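Local coordinates for protein probable endonuclease 4 (Thermotoga maritima, PDB 4HNO) that probably cleaves DNA at apurinic or apyrimidinic sites during base excision repair, as a metal-dependent endonuclease IV with a TIM-barrel fold, at residues Lys223-Ala228 against Ser238-Glu243; Ala200-Ile205 against Phe252-Glu257; Thr53-Glu58 against Ile64-Ala69; Leu117-Gly120 against Asp126-Val129. All coordinates share one frame; numbering follows the deposited sequence.

Interaction 1. Residues Lys223-Ala228 against Ser238-Glu243; sequences KYPLGA and SGFIGE
Phe240 and Pro225 lie side by side and point the same way, with the proline laid over one face of the phenyl ring. Pro225 CG sits 4.1 Å from the centroid of the Phe240 ring and only 8° off the ring normal. This is a CH-pi contact made over the middle of the face. Pro225 CD rests nearer one side of the ring, 3.9 Å from Phe240 CE1. The backbone before the proline meets the ring differently. Lys223 O comes in at the ring edge, near its plane, 3.3 Å from Phe240 CE1. Tyr224 C approaches Phe240 CD1 obliquely, at 3.2 Å. Phe240 CG stands anti to its own carbonyl carbon (chi1 -74°); with the CB bond pointing toward 223-228, this lays the ring against the Tyr224-Pro225 peptide. Pro225 also opens a type II turn, closed by the bond from Ala228 N to Pro225 O. A backbone bond between Phe240 and Ser222 ties 238-243 to the end of strand 214-222, and Asp221 of the same strand binds the backbone N of Ile241 and Gly242. No hydrogen bond links the segments themselves. This surface contact rests on dispersion, on proline C-H groups over the ring face and probably on a weak pull between a ring-edge hydrogen and Lys223 O.

Interaction 2. Residues Ala200-Ile205 against Phe252-Glu257; sequences ALLNEI and FKEIQE
This is an apolar helix-to-helix contact on the outer layer of the TIM barrel, between helix 195-208 and the short helix 253-256. It is partly buried, and one residue of the first helix carries most of it. Leu202 reaches across with both methyl groups: CD1 meets the Phe252 ring, CD2 meets Ile255, and both touch Glu254. Its CD1 lies 3.7 Å from Phe252 CD2, approaching the ring obliquely. Its CD2 packs 3.8 Å from Glu254 CB and 3.9 Å from Ile255 CD1. The CB bond of Ile255 does not aim at Leu202. Its CG1 stands anti to the carbonyl carbon (chi1 -63°), and this branch carries CD1 to the leucine. Glu254 offers the aliphatic base of its chain, which then bends at chi2 (91°). The bend brings OE1 to the edge of the Phe252 ring, in its plane, where the ring hydrogens would favour a negatively charged oxygen. Phe252 occupies the N-cap position of helix 253-256, and its ring also touches Val198 and Glu199 one turn back on helix 195-208. Leu211, in the loop after that helix, also packs on Leu202. With no hydrogen bond across the segments, the two helices are held here by the fit of branched methyls against a ring and the aliphatic part of a glutamate.

Interaction 3. Residues Thr53-Glu58 against Ile64-Ala69; sequences TKFKRE and IDWENA
Phe55 and Trp66 meet from opposite directions, Trp66 by the far end of its indole, Phe55 by CE2 on one side of its ring. Phe55 CE2 lies 3.7 Å from Trp66 CH2 and 3.9 Å from Trp66 CZ3. The phenyl ring and the six-membered ring of the indole are nearly perpendicular, with planes at 86° and centroids 5.8 Å apart. The approach is oblique. Lys56 adds its CG, 4.1 Å from Trp66 CH2, and its chain crosses the indole at about a right angle. The extended lysine chain then leads away, and its NZ makes a weak hydrogen bond to Lys103 O. Phe55 CG is anti to the backbone N (chi1 172°), which swings the ring off the helix toward the tryptophan. The contact spans one helix-to-strand connection of the TIM barrel: helix 49-61 runs into the loop that leads to strand 69-72. Met59, on the same helix, touches Trp66 as well, and Phe32 of the neighbouring parallel strand 31-34 packs on Phe55. In the loop, Asp65 forms an Asx turn just around the tryptophan. Its OD2 accepts from Glu67 N at 2.9 Å, with an N-H...O angle of 162°, from above the carboxylate plane. Beyond it, Glu67 forms a salt bridge with Arg107, a residue that the Trp66 side chain also touches.

Interaction 4. Residues Leu117-Gly120 against Asp126-Val129; sequences LGTG and DRIV
Thr119 turns its OG1 between the backbone N and the carbonyl carbon (chi1 66°), while Arg127 bends its chain at chi3 (-65°) and presents NH1 to that oxygen. The two side chains cross at about a right angle. Arg127 NH1 donates to Thr119 OG1 at 3.0 Å. The bond is bent, with an N-H...O angle of 140°. The hydroxyl lies at the edge of the guanidinium, tilted somewhat from its plane. Both groups have further partners. Thr119 OG1 is hydrogen-bonded to His116 O, which is its strongest polar contact, so the hydroxyl bridges a backbone carbonyl and the arginine. Arg127 NH1 also donates to Ala80 O. The same nitrogen therefore joins two loops, and Pro82 touches both Thr119 and Arg127. Gly118 and Gly120, on either side of Thr119, have positive phi angles and let the chain turn sharply here. Gly120 is the N-cap residue of helix 121-136. Arg127 thus reaches back from the second turn of this helix to the loop that starts it. The loop follows strand 108-115, and on the buried side of the helix Ile128 and Val129 pack against Ile166 of helix 160-169.

In the fold
All four contacts belong to one TIM-barrel domain, and no two of them touch. Interactions 2 and 3 are partly buried and rely on apolar side chains, but interaction 2 joins two helices distant in sequence, while interaction 3 ties a helix to the loop just after it. Interactions 1 and 4 lie on the surface. The first uses a ring against a proline and backbone; the last is the only one with a hydrogen bond across its segments. Interaction 1 is nested in the chain between the segments of interaction 2, and helices 242-250 and 253-256 follow each other. Interaction 3 lies across the chain's centre from interactions 1 and 4. Interaction 1 comes nearest the metal-site residues.

Interaction 1. Residues Lys223-Ala228 against Ser238-Glu243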
loop_
_atom_site.group_PDB
_atom_site.type_symbol
_atom_site.label_atom_id
_atom_site.label_comp_id
_atom_site.label_asym_id
_atom_site.label_seq_id
_atom_site.Cartn_x
_atom_site.Cartn_y
_atom_site.Cartn_z
ATOM N N LYS A 223 -11.944 11.118 6.363
ATOM C CA LYS A 223 -12.529 12.376 6.804
ATOM C C LYS A 223 -13.879 12.656 6.146
ATOM O O LYS A 223 -14.565 13.577 6.572
ATOM C CB LYS A 223 -11.568 13.538 6.555
ATOM C CG LYS A 223 -10.396 13.534 7.522
ATOM C CD LYS A 223 -9.576 14.787 7.482
ATOM C CE LYS A 223 -8.501 14.750 8.564
ATOM N NZ LYS A 223 -9.048 15.101 9.913
ATOM N N TYR A 224 -14.239 11.887 5.119
ATOM C CA TYR A 224 -15.422 12.178 4.317
ATOM C C TYR A 224 -16.300 10.954 4.182
ATOM O O TYR A 224 -15.873 9.819 4.391
ATOM C CB TYR A 224 -15.009 12.707 2.933
ATOM C CG TYR A 224 -14.358 14.071 3.005
ATOM C CD1 TYR A 224 -12.978 14.194 3.156
ATOM C CD2 TYR A 224 -15.105 15.221 2.984
ATOM C CE1 TYR A 224 -12.356 15.427 3.269
ATOM C CE2 TYR A 224 -14.493 16.478 3.123
ATOM C CZ TYR A 224 -13.111 16.561 3.254
ATOM O OH TYR A 224 -12.464 17.772 3.372
ATOM N N PRO A 225 -17.559 11.175 3.780
ATOM C CA PRO A 225 -18.494 10.063 3.625
ATOM C C PRO A 225 -18.164 9.146 2.455
ATOM O O PRO A 225 -17.332 9.440 1.583
ATOM C CB PRO A 225 -19.833 10.762 3.370
ATOM C CG PRO A 225 -19.679 12.126 3.884
ATOM C CD PRO A 225 -18.241 12.483 3.690
ATOM N N LEU A 226 -18.878 8.030 2.433
ATOM C CA LEU A 226 -18.831 7.090 1.336
ATOM C C LEU A 226 -18.993 7.821 0.019
ATOM O O LEU A 226 -19.911 8.613 -0.142
ATOM C CB LEU A 226 -19.951 6.070 1.503
ATOM C CG LEU A 226 -20.058 4.979 0.450
ATOM C CD1 LEU A 226 -18.924 3.995 0.541
ATOM C CD2 LEU A 226 -21.390 4.269 0.608
ATOM N N GLY A 227 -18.128 7.535 -0.940
ATOM C CA GLY A 227 -18.262 8.077 -2.274
ATOM C C GLY A 227 -17.709 9.472 -2.483
ATOM O O GLY A 227 -17.816 10.008 -3.574
ATOM N N ALA A 228 -17.082 10.063 -1.466
ATOM C CA ALA A 228 -16.707 11.470 -1.531
ATOM C C ALA A 228 -15.548 11.773 -2.484
ATOM O O ALA A 228 -15.370 12.931 -2.851
ATOM C CB ALA A 228 -16.332 11.959 -0.171
ATOM N N SER A 238 -12.289 7.677 14.024
ATOM C CA SER A 238 -12.627 9.087 14.069
ATOM C C SER A 238 -13.295 9.597 12.809
ATOM O O SER A 238 -13.634 10.775 12.740
ATOM C CB SER A 238 -11.396 9.923 14.372
ATOM O OG SER A 238 -10.989 9.676 15.696
ATOM N N GLY A 239 -13.488 8.727 11.825
ATOM C CA GLY A 239 -14.051 9.152 10.557
ATOM C C GLY A 239 -15.330 8.437 10.199
ATOM O O GLY A 239 -16.034 7.881 11.042
ATOM N N PHE A 240 -15.660 8.474 8.918
ATOM C CA PHE A 240 -16.932 7.965 8.436
ATOM C C PHE A 240 -16.994 6.453 8.284
ATOM O O PHE A 240 -18.092 5.902 8.119
ATOM C CB PHE A 240 -17.380 8.680 7.167
ATOM C CG PHE A 240 -17.889 10.080 7.421
ATOM C CD1 PHE A 240 -17.061 11.177 7.285
ATOM C CD2 PHE A 240 -19.201 10.284 7.790
ATOM C CE1 PHE A 240 -17.529 12.465 7.500
ATOM C CE2 PHE A 240 -19.672 11.564 8.024
ATOM C CZ PHE A 240 -18.840 12.655 7.872
ATOM N N ILE A 241 -15.856 5.771 8.355
ATOM C CA ILE A 241 -15.899 4.315 8.488
ATOM C C ILE A 241 -16.230 3.985 9.944
ATOM O O ILE A 241 -17.204 3.280 10.235
ATOM C CB ILE A 241 -14.606 3.650 7.978
ATOM C CG1 ILE A 241 -14.429 3.969 6.487
ATOM C CG2 ILE A 241 -14.665 2.154 8.242
ATOM C CD1 ILE A 241 -13.110 3.526 5.900
ATOM N N GLY A 242 -15.450 4.543 10.860
ATOM C CA GLY A 242 -15.805 4.548 12.257
ATOM C C GLY A 242 -15.535 3.239 12.967
ATOM O O GLY A 242 -15.125 2.246 12.379
ATOM N N GLU A 243 -15.778 3.239 14.270
ATOM C CA GLU A 243 -15.578 2.032 15.044
ATOM C C GLU A 243 -16.503 0.922 14.565
ATOM O O GLU A 243 -16.088 -0.216 14.434
ATOM C CB GLU A 243 -15.758 2.275 16.542
ATOM C CG GLU A 243 -14.753 3.232 17.152
ATOM C CD GLU A 243 -14.816 3.254 18.668
ATOM O OE1 GLU A 243 -15.730 2.618 19.236
ATOM O OE2 GLU A 243 -13.951 3.904 19.290
#

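Interaction 2. Residues Ala200-Ile205 against Phe252-Glu257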
loop_
_atom_site.group_PDB
_atom_site.type_symbol
_atom_site.label_atom_id
_atom_site.label_comp_id
_atom_site.label_asym_id
_atom_site.label_seq_id
_atom_site.Cartn_x
_atom_site.Cartn_y
_atom_site.Cartn_z
ATOM N N ALA A 200 -18.968 -8.252 -0.849
ATOM C CA ALA A 200 -18.851 -7.857 -2.251
ATOM C C ALA A 200 -17.415 -7.525 -2.621
ATOM O O ALA A 200 -16.944 -7.891 -3.697
ATOM C CB ALA A 200 -19.774 -6.681 -2.566
ATOM N N LEU A 201 -16.721 -6.836 -1.723
ATOM C CA LEU A 201 -15.315 -6.499 -1.944
ATOM C C LEU A 201 -14.488 -7.778 -2.084
ATOM O O LEU A 201 -13.675 -7.916 -3.006
ATOM C CB LEU A 201 -14.819 -5.636 -0.789
ATOM C CG LEU A 201 -13.318 -5.348 -0.780
ATOM C CD1 LEU A 201 -12.894 -4.593 -2.018
ATOM C CD2 LEU A 201 -12.955 -4.613 0.474
ATOM N N LEU A 202 -14.667 -8.707 -1.154
ATOM C CA LEU A 202 -13.913 -9.951 -1.195
ATOM C C LEU A 202 -14.231 -10.764 -2.441
ATOM O O LEU A 202 -13.335 -11.335 -3.058
ATOM C CB LEU A 202 -14.164 -10.776 0.075
ATOM C CG LEU A 202 -13.564 -10.184 1.349
ATOM C CD1 LEU A 202 -14.096 -10.899 2.576
ATOM C CD2 LEU A 202 -12.053 -10.251 1.315
ATOM N N ASN A 203 -15.503 -10.811 -2.820
ATOM C CA ASN A 203 -15.871 -11.505 -4.042
ATOM C C ASN A 203 -15.201 -10.871 -5.257
ATOM O O ASN A 203 -14.757 -11.563 -6.170
ATOM C CB ASN A 203 -17.383 -11.515 -4.206
ATOM C CG ASN A 203 -18.059 -12.420 -3.210
ATOM O OD1 ASN A 203 -17.446 -13.338 -2.663
ATOM N ND2 ASN A 203 -19.329 -12.168 -2.960
ATOM N N GLU A 204 -15.151 -9.550 -5.271
ATOM C CA GLU A 204 -14.526 -8.833 -6.362
ATOM C C GLU A 204 -13.004 -9.126 -6.436
ATOM O O GLU A 204 -12.458 -9.401 -7.504
ATOM C CB GLU A 204 -14.848 -7.351 -6.183
ATOM C CG GLU A 204 -14.440 -6.478 -7.322
ATOM C CD GLU A 204 -14.997 -5.053 -7.204
ATOM O OE1 GLU A 204 -16.148 -4.804 -6.786
ATOM O OE2 GLU A 204 -14.224 -4.173 -7.547
ATOM N N ILE A 205 -12.326 -9.095 -5.294
ATOM C CA ILE A 205 -10.912 -9.444 -5.238
ATOM C C ILE A 205 -10.692 -10.871 -5.712
ATOM O O ILE A 205 -9.789 -11.134 -6.502
ATOM C CB ILE A 205 -10.352 -9.184 -3.824
ATOM C CG1 ILE A 205 -10.346 -7.673 -3.546
ATOM C CG2 ILE A 205 -8.948 -9.756 -3.688
ATOM C CD1 ILE A 205 -10.035 -7.299 -2.131
ATOM N N PHE A 252 -14.056 -10.351 9.240
ATOM C CA PHE A 252 -13.800 -11.326 8.191
ATOM C C PHE A 252 -12.416 -11.914 8.325
ATOM O O PHE A 252 -11.418 -11.196 8.340
ATOM C CB PHE A 252 -13.975 -10.670 6.823
ATOM C CG PHE A 252 -15.406 -10.427 6.469
ATOM C CD1 PHE A 252 -16.086 -9.345 7.007
ATOM C CD2 PHE A 252 -16.082 -11.293 5.640
ATOM C CE1 PHE A 252 -17.415 -9.131 6.704
ATOM C CE2 PHE A 252 -17.404 -11.073 5.330
ATOM C CZ PHE A 252 -18.071 -9.992 5.864
ATOM N N LYS A 253 -12.338 -13.235 8.408
ATOM C CA LYS A 253 -11.048 -13.896 8.515
ATOM C C LYS A 253 -10.143 -13.600 7.296
ATOM O O LYS A 253 -8.925 -13.500 7.451
ATOM C CB LYS A 253 -11.232 -15.399 8.716
ATOM C CG LYS A 253 -11.718 -15.766 10.120
ATOM C CD LYS A 253 -10.664 -15.447 11.179
ATOM C CE LYS A 253 -11.077 -15.949 12.553
ATOM N NZ LYS A 253 -10.287 -15.294 13.633
ATOM N N GLU A 254 -10.735 -13.446 6.112
ATOM C CA GLU A 254 -9.969 -13.121 4.915
ATOM C C GLU A 254 -9.220 -11.795 5.095
ATOM O O GLU A 254 -8.106 -11.628 4.596
ATOM C CB GLU A 254 -10.875 -13.026 3.686
ATOM C CG GLU A 254 -11.551 -14.327 3.295
ATOM C CD GLU A 254 -12.913 -14.531 3.950
ATOM O OE1 GLU A 254 -13.228 -13.880 4.974
ATOM O OE2 GLU A 254 -13.673 -15.360 3.426
ATOM N N ILE A 255 -9.844 -10.859 5.800
ATOM C CA ILE A 255 -9.247 -9.563 6.080
ATOM C C ILE A 255 -8.173 -9.672 7.164
ATOM O O ILE A 255 -7.087 -9.112 7.046
ATOM C CB ILE A 255 -10.353 -8.554 6.447
ATOM C CG1 ILE A 255 -11.316 -8.345 5.257
ATOM C CG2 ILE A 255 -9.778 -7.239 6.928
ATOM C CD1 ILE A 255 -10.674 -7.791 4.007
ATOM N N GLN A 256 -8.460 -10.436 8.214
ATOM C CA GLN A 256 -7.490 -10.657 9.287
ATOM C C GLN A 256 -6.201 -11.321 8.798
ATOM O O GLN A 256 -5.160 -11.191 9.438
ATOM C CB GLN A 256 -8.087 -11.531 10.395
ATOM C CG GLN A 256 -9.235 -10.870 11.130
ATOM C CD GLN A 256 -9.831 -11.799 12.166
ATOM O OE1 GLN A 256 -9.172 -12.724 12.629
ATOM N NE2 GLN A 256 -11.081 -11.563 12.529
ATOM N N GLU A 257 -6.270 -12.072 7.707
ATOM C CA GLU A 257 -5.094 -12.763 7.213
ATOM C C GLU A 257 -4.047 -11.851 6.583
ATOM O O GLU A 257 -2.912 -12.267 6.384
ATOM C CB GLU A 257 -5.507 -13.857 6.230
ATOM C CG GLU A 257 -6.087 -15.091 6.908
ATOM C CD GLU A 257 -5.079 -15.845 7.774
ATOM O OE1 GLU A 257 -4.477 -15.232 8.680
ATOM O OE2 GLU A 257 -4.890 -17.057 7.549
#

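Interaction 3. Residues Thr53-Glu58 against Ile64-Ala69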
loop_
_atom_site.group_PDB
_atom_site.type_symbol
_atom_site.label_atom_id
_atom_site.label_comp_id
_atom_site.label_asym_id
_atom_site.label_seq_id
_atom_site.Cartn_x
_atom_site.Cartn_y
_atom_site.Cartn_z
ATOM N N THR A 53 22.889 -3.890 5.859
ATOM C CA THR A 53 23.204 -4.956 6.798
ATOM C C THR A 53 22.588 -4.678 8.157
ATOM O O THR A 53 22.027 -5.559 8.790
ATOM C CB THR A 53 24.715 -5.100 6.904
ATOM O OG1 THR A 53 25.215 -5.500 5.625
ATOM C CG2 THR A 53 25.097 -6.115 7.955
ATOM N N LYS A 54 22.689 -3.438 8.626
ATOM C CA LYS A 54 22.147 -3.098 9.935
ATOM C C LYS A 54 20.621 -3.277 9.942
ATOM O O LYS A 54 20.047 -3.724 10.921
ATOM C CB LYS A 54 22.545 -1.682 10.336
ATOM C CG LYS A 54 22.294 -1.413 11.793
ATOM C CD LYS A 54 22.993 -0.155 12.270
ATOM C CE LYS A 54 22.676 0.126 13.733
ATOM N NZ LYS A 54 23.296 1.393 14.206
ATOM N N PHE A 55 19.977 -2.873 8.852
ATOM C CA PHE A 55 18.538 -3.079 8.723
ATOM C C PHE A 55 18.180 -4.559 8.837
ATOM O O PHE A 55 17.287 -4.932 9.595
ATOM C CB PHE A 55 18.051 -2.487 7.402
ATOM C CG PHE A 55 16.617 -2.811 7.091
ATOM C CD1 PHE A 55 15.588 -2.233 7.810
ATOM C CD2 PHE A 55 16.303 -3.699 6.095
ATOM C CE1 PHE A 55 14.274 -2.532 7.526
ATOM C CE2 PHE A 55 14.994 -4.006 5.811
ATOM C CZ PHE A 55 13.989 -3.431 6.521
ATOM N N LYS A 56 18.889 -5.400 8.093
ATOM C CA LYS A 56 18.619 -6.826 8.151
ATOM C C LYS A 56 18.884 -7.380 9.553
ATOM O O LYS A 56 18.155 -8.255 10.027
ATOM C CB LYS A 56 19.456 -7.581 7.131
ATOM C CG LYS A 56 19.029 -7.285 5.705
ATOM C CD LYS A 56 20.003 -7.842 4.712
ATOM C CE LYS A 56 19.542 -7.546 3.294
ATOM N NZ LYS A 56 20.536 -8.030 2.346
ATOM N N ARG A 57 19.920 -6.889 10.215
ATOM C CA ARG A 57 20.248 -7.345 11.558
ATOM C C ARG A 57 19.102 -7.029 12.519
ATOM O O ARG A 57 18.705 -7.858 13.323
ATOM C CB ARG A 57 21.544 -6.696 12.010
ATOM C CG ARG A 57 22.069 -7.290 13.283
ATOM C CD ARG A 57 23.424 -6.818 13.614
ATOM N NE ARG A 57 23.510 -5.395 13.911
ATOM C CZ ARG A 57 24.273 -4.522 13.253
ATOM N NH1 ARG A 57 24.969 -4.890 12.182
ATOM N NH2 ARG A 57 24.310 -3.256 13.641
ATOM N N GLU A 58 18.584 -5.814 12.428
ATOM C CA GLU A 58 17.489 -5.390 13.282
ATOM C C GLU A 58 16.190 -6.129 12.976
ATOM O O GLU A 58 15.415 -6.424 13.868
ATOM C CB GLU A 58 17.334 -3.885 13.193
ATOM C CG GLU A 58 18.460 -3.128 13.870
ATOM C CD GLU A 58 18.411 -3.217 15.388
ATOM O OE1 GLU A 58 17.311 -3.136 15.965
ATOM O OE2 GLU A 58 19.475 -3.373 16.009
ATOM N N ILE A 64 10.853 -9.653 12.838
ATOM C CA ILE A 64 9.836 -9.184 11.906
ATOM C C ILE A 64 9.726 -10.128 10.716
ATOM O O ILE A 64 10.710 -10.432 10.071
ATOM C CB ILE A 64 10.163 -7.783 11.382
ATOM C CG1 ILE A 64 10.430 -6.809 12.522
ATOM C CG2 ILE A 64 9.050 -7.279 10.479
ATOM C CD1 ILE A 64 9.282 -6.596 13.425
ATOM N N ASP A 65 8.509 -10.552 10.416
ATOM C CA ASP A 65 8.232 -11.408 9.281
ATOM C C ASP A 65 8.422 -10.584 7.996
ATOM O O ASP A 65 7.801 -9.532 7.827
ATOM C CB ASP A 65 6.786 -11.894 9.424
ATOM C CG ASP A 65 6.378 -12.958 8.418
ATOM O OD1 ASP A 65 5.431 -13.716 8.730
ATOM O OD2 ASP A 65 6.922 -13.016 7.300
ATOM N N TRP A 66 9.286 -11.054 7.108
ATOM C CA TRP A 66 9.541 -10.339 5.860
ATOM C C TRP A 66 8.314 -10.255 4.940
ATOM O O TRP A 66 8.292 -9.442 4.033
ATOM C CB TRP A 66 10.716 -10.974 5.135
ATOM C CG TRP A 66 12.023 -10.686 5.807
ATOM C CD1 TRP A 66 12.647 -11.433 6.761
ATOM C CD2 TRP A 66 12.864 -9.555 5.582
ATOM N NE1 TRP A 66 13.821 -10.836 7.146
ATOM C CE2 TRP A 66 13.989 -9.692 6.417
ATOM C CE3 TRP A 66 12.793 -8.454 4.728
ATOM C CZ2 TRP A 66 15.021 -8.765 6.432
ATOM C CZ3 TRP A 66 13.821 -7.534 4.744
ATOM C CH2 TRP A 66 14.928 -7.706 5.575
ATOM N N GLU A 67 7.280 -11.066 5.181
ATOM C CA GLU A 67 6.033 -10.917 4.424
ATOM C C GLU A 67 5.189 -9.763 4.917
ATOM O O GLU A 67 4.157 -9.478 4.343
ATOM C CB GLU A 67 5.211 -12.193 4.481
ATOM C CG GLU A 67 5.779 -13.281 3.625
ATOM C CD GLU A 67 5.826 -12.886 2.170
ATOM O OE1 GLU A 67 4.755 -12.550 1.609
ATOM O OE2 GLU A 67 6.937 -12.873 1.600
ATOM N N ASN A 68 5.640 -9.106 5.977
ATOM C CA ASN A 68 4.908 -8.022 6.603
ATOM C C ASN A 68 5.618 -6.672 6.478
ATOM O O ASN A 68 5.236 -5.732 7.176
ATOM C CB ASN A 68 4.688 -8.297 8.096
ATOM C CG ASN A 68 3.901 -9.583 8.385
ATOM O OD1 ASN A 68 3.448 -10.330 7.503
ATOM N ND2 ASN A 68 3.748 -9.840 9.672
ATOM N N ALA A 69 6.623 -6.594 5.605
ATOM C CA ALA A 69 7.435 -5.402 5.435
ATOM C C ALA A 69 7.303 -4.936 3.992
ATOM O O ALA A 69 7.509 -5.716 3.060
ATOM C CB ALA A 69 8.896 -5.703 5.775
#

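Interaction 4. Residues Leu117-Gly120 against Asp126-Val129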
loop_
_atom_site.group_PDB
_atom_site.type_symbol
_atom_site.label_atom_id
_atom_site.label_comp_id
_atom_site.label_asym_id
_atom_site.label_seq_id
_atom_site.Cartn_x
_atom_site.Cartn_y
_atom_site.Cartn_z
ATOM N N LEU A 117 -3.967 12.324 -16.572
ATOM C CA LEU A 117 -4.160 13.776 -16.723
ATOM C C LEU A 117 -5.218 14.171 -17.778
ATOM O O LEU A 117 -5.140 15.237 -18.408
ATOM C CB LEU A 117 -2.822 14.464 -17.018
ATOM C CG LEU A 117 -1.877 14.603 -15.815
ATOM C CD1 LEU A 117 -1.286 13.258 -15.420
ATOM C CD2 LEU A 117 -0.756 15.608 -16.076
ATOM N N GLY A 118 -6.220 13.313 -17.938
ATOM C CA GLY A 118 -7.323 13.553 -18.858
ATOM C C GLY A 118 -7.093 13.131 -20.304
ATOM O O GLY A 118 -7.790 13.584 -21.197
ATOM N N THR A 119 -6.126 12.249 -20.534
ATOM C CA THR A 119 -5.785 11.778 -21.875
ATOM C C THR A 119 -6.249 10.349 -22.154
ATOM O O THR A 119 -5.893 9.769 -23.183
ATOM C CB THR A 119 -4.274 11.859 -22.142
ATOM O OG1 THR A 119 -3.575 10.951 -21.283
ATOM C CG2 THR A 119 -3.760 13.278 -21.952
ATOM N N GLY A 120 -7.019 9.779 -21.240
ATOM C CA GLY A 120 -7.713 8.534 -21.508
ATOM C C GLY A 120 -7.278 7.393 -20.611
ATOM O O GLY A 120 -6.089 7.096 -20.501
ATOM N N ASP A 126 -2.309 1.410 -20.800
ATOM C CA ASP A 126 -1.262 0.847 -21.639
ATOM C C ASP A 126 0.105 1.432 -21.274
ATOM O O ASP A 126 1.107 0.706 -21.299
ATOM C CB ASP A 126 -1.567 1.054 -23.119
ATOM C CG ASP A 126 -2.608 0.090 -23.663
ATOM O OD1 ASP A 126 -3.152 0.395 -24.741
ATOM O OD2 ASP A 126 -2.883 -0.943 -23.028
ATOM N N ARG A 127 0.178 2.713 -20.939
ATOM C CA ARG A 127 1.448 3.309 -20.529
ATOM C C ARG A 127 1.927 2.706 -19.211
ATOM O O ARG A 127 3.130 2.491 -19.036
ATOM C CB ARG A 127 1.357 4.837 -20.425
ATOM C CG ARG A 127 1.280 5.528 -21.782
ATOM C CD ARG A 127 1.436 7.033 -21.690
ATOM N NE ARG A 127 0.361 7.682 -20.973
ATOM C CZ ARG A 127 -0.749 8.159 -21.531
ATOM N NH1 ARG A 127 -1.641 8.767 -20.763
ATOM N NH2 ARG A 127 -0.976 8.036 -22.847
ATOM N N ILE A 128 1.008 2.458 -18.287
ATOM C CA ILE A 128 1.379 1.843 -17.011
ATOM C C ILE A 128 1.934 0.441 -17.274
ATOM O O ILE A 128 2.967 0.054 -16.728
ATOM C CB ILE A 128 0.201 1.785 -16.054
ATOM C CG1 ILE A 128 -0.243 3.182 -15.643
ATOM C CG2 ILE A 128 0.581 0.960 -14.813
ATOM C CD1 ILE A 128 -1.620 3.196 -15.008
ATOM N N VAL A 129 1.246 -0.338 -18.097
ATOM C CA VAL A 129 1.700 -1.673 -18.441
ATOM C C VAL A 129 3.082 -1.631 -19.071
ATOM O O VAL A 129 3.972 -2.410 -18.711
ATOM C CB VAL A 129 0.689 -2.357 -19.374
ATOM C CG1 VAL A 129 1.236 -3.641 -19.944
ATOM C CG2 VAL A 129 -0.631 -2.611 -18.621
#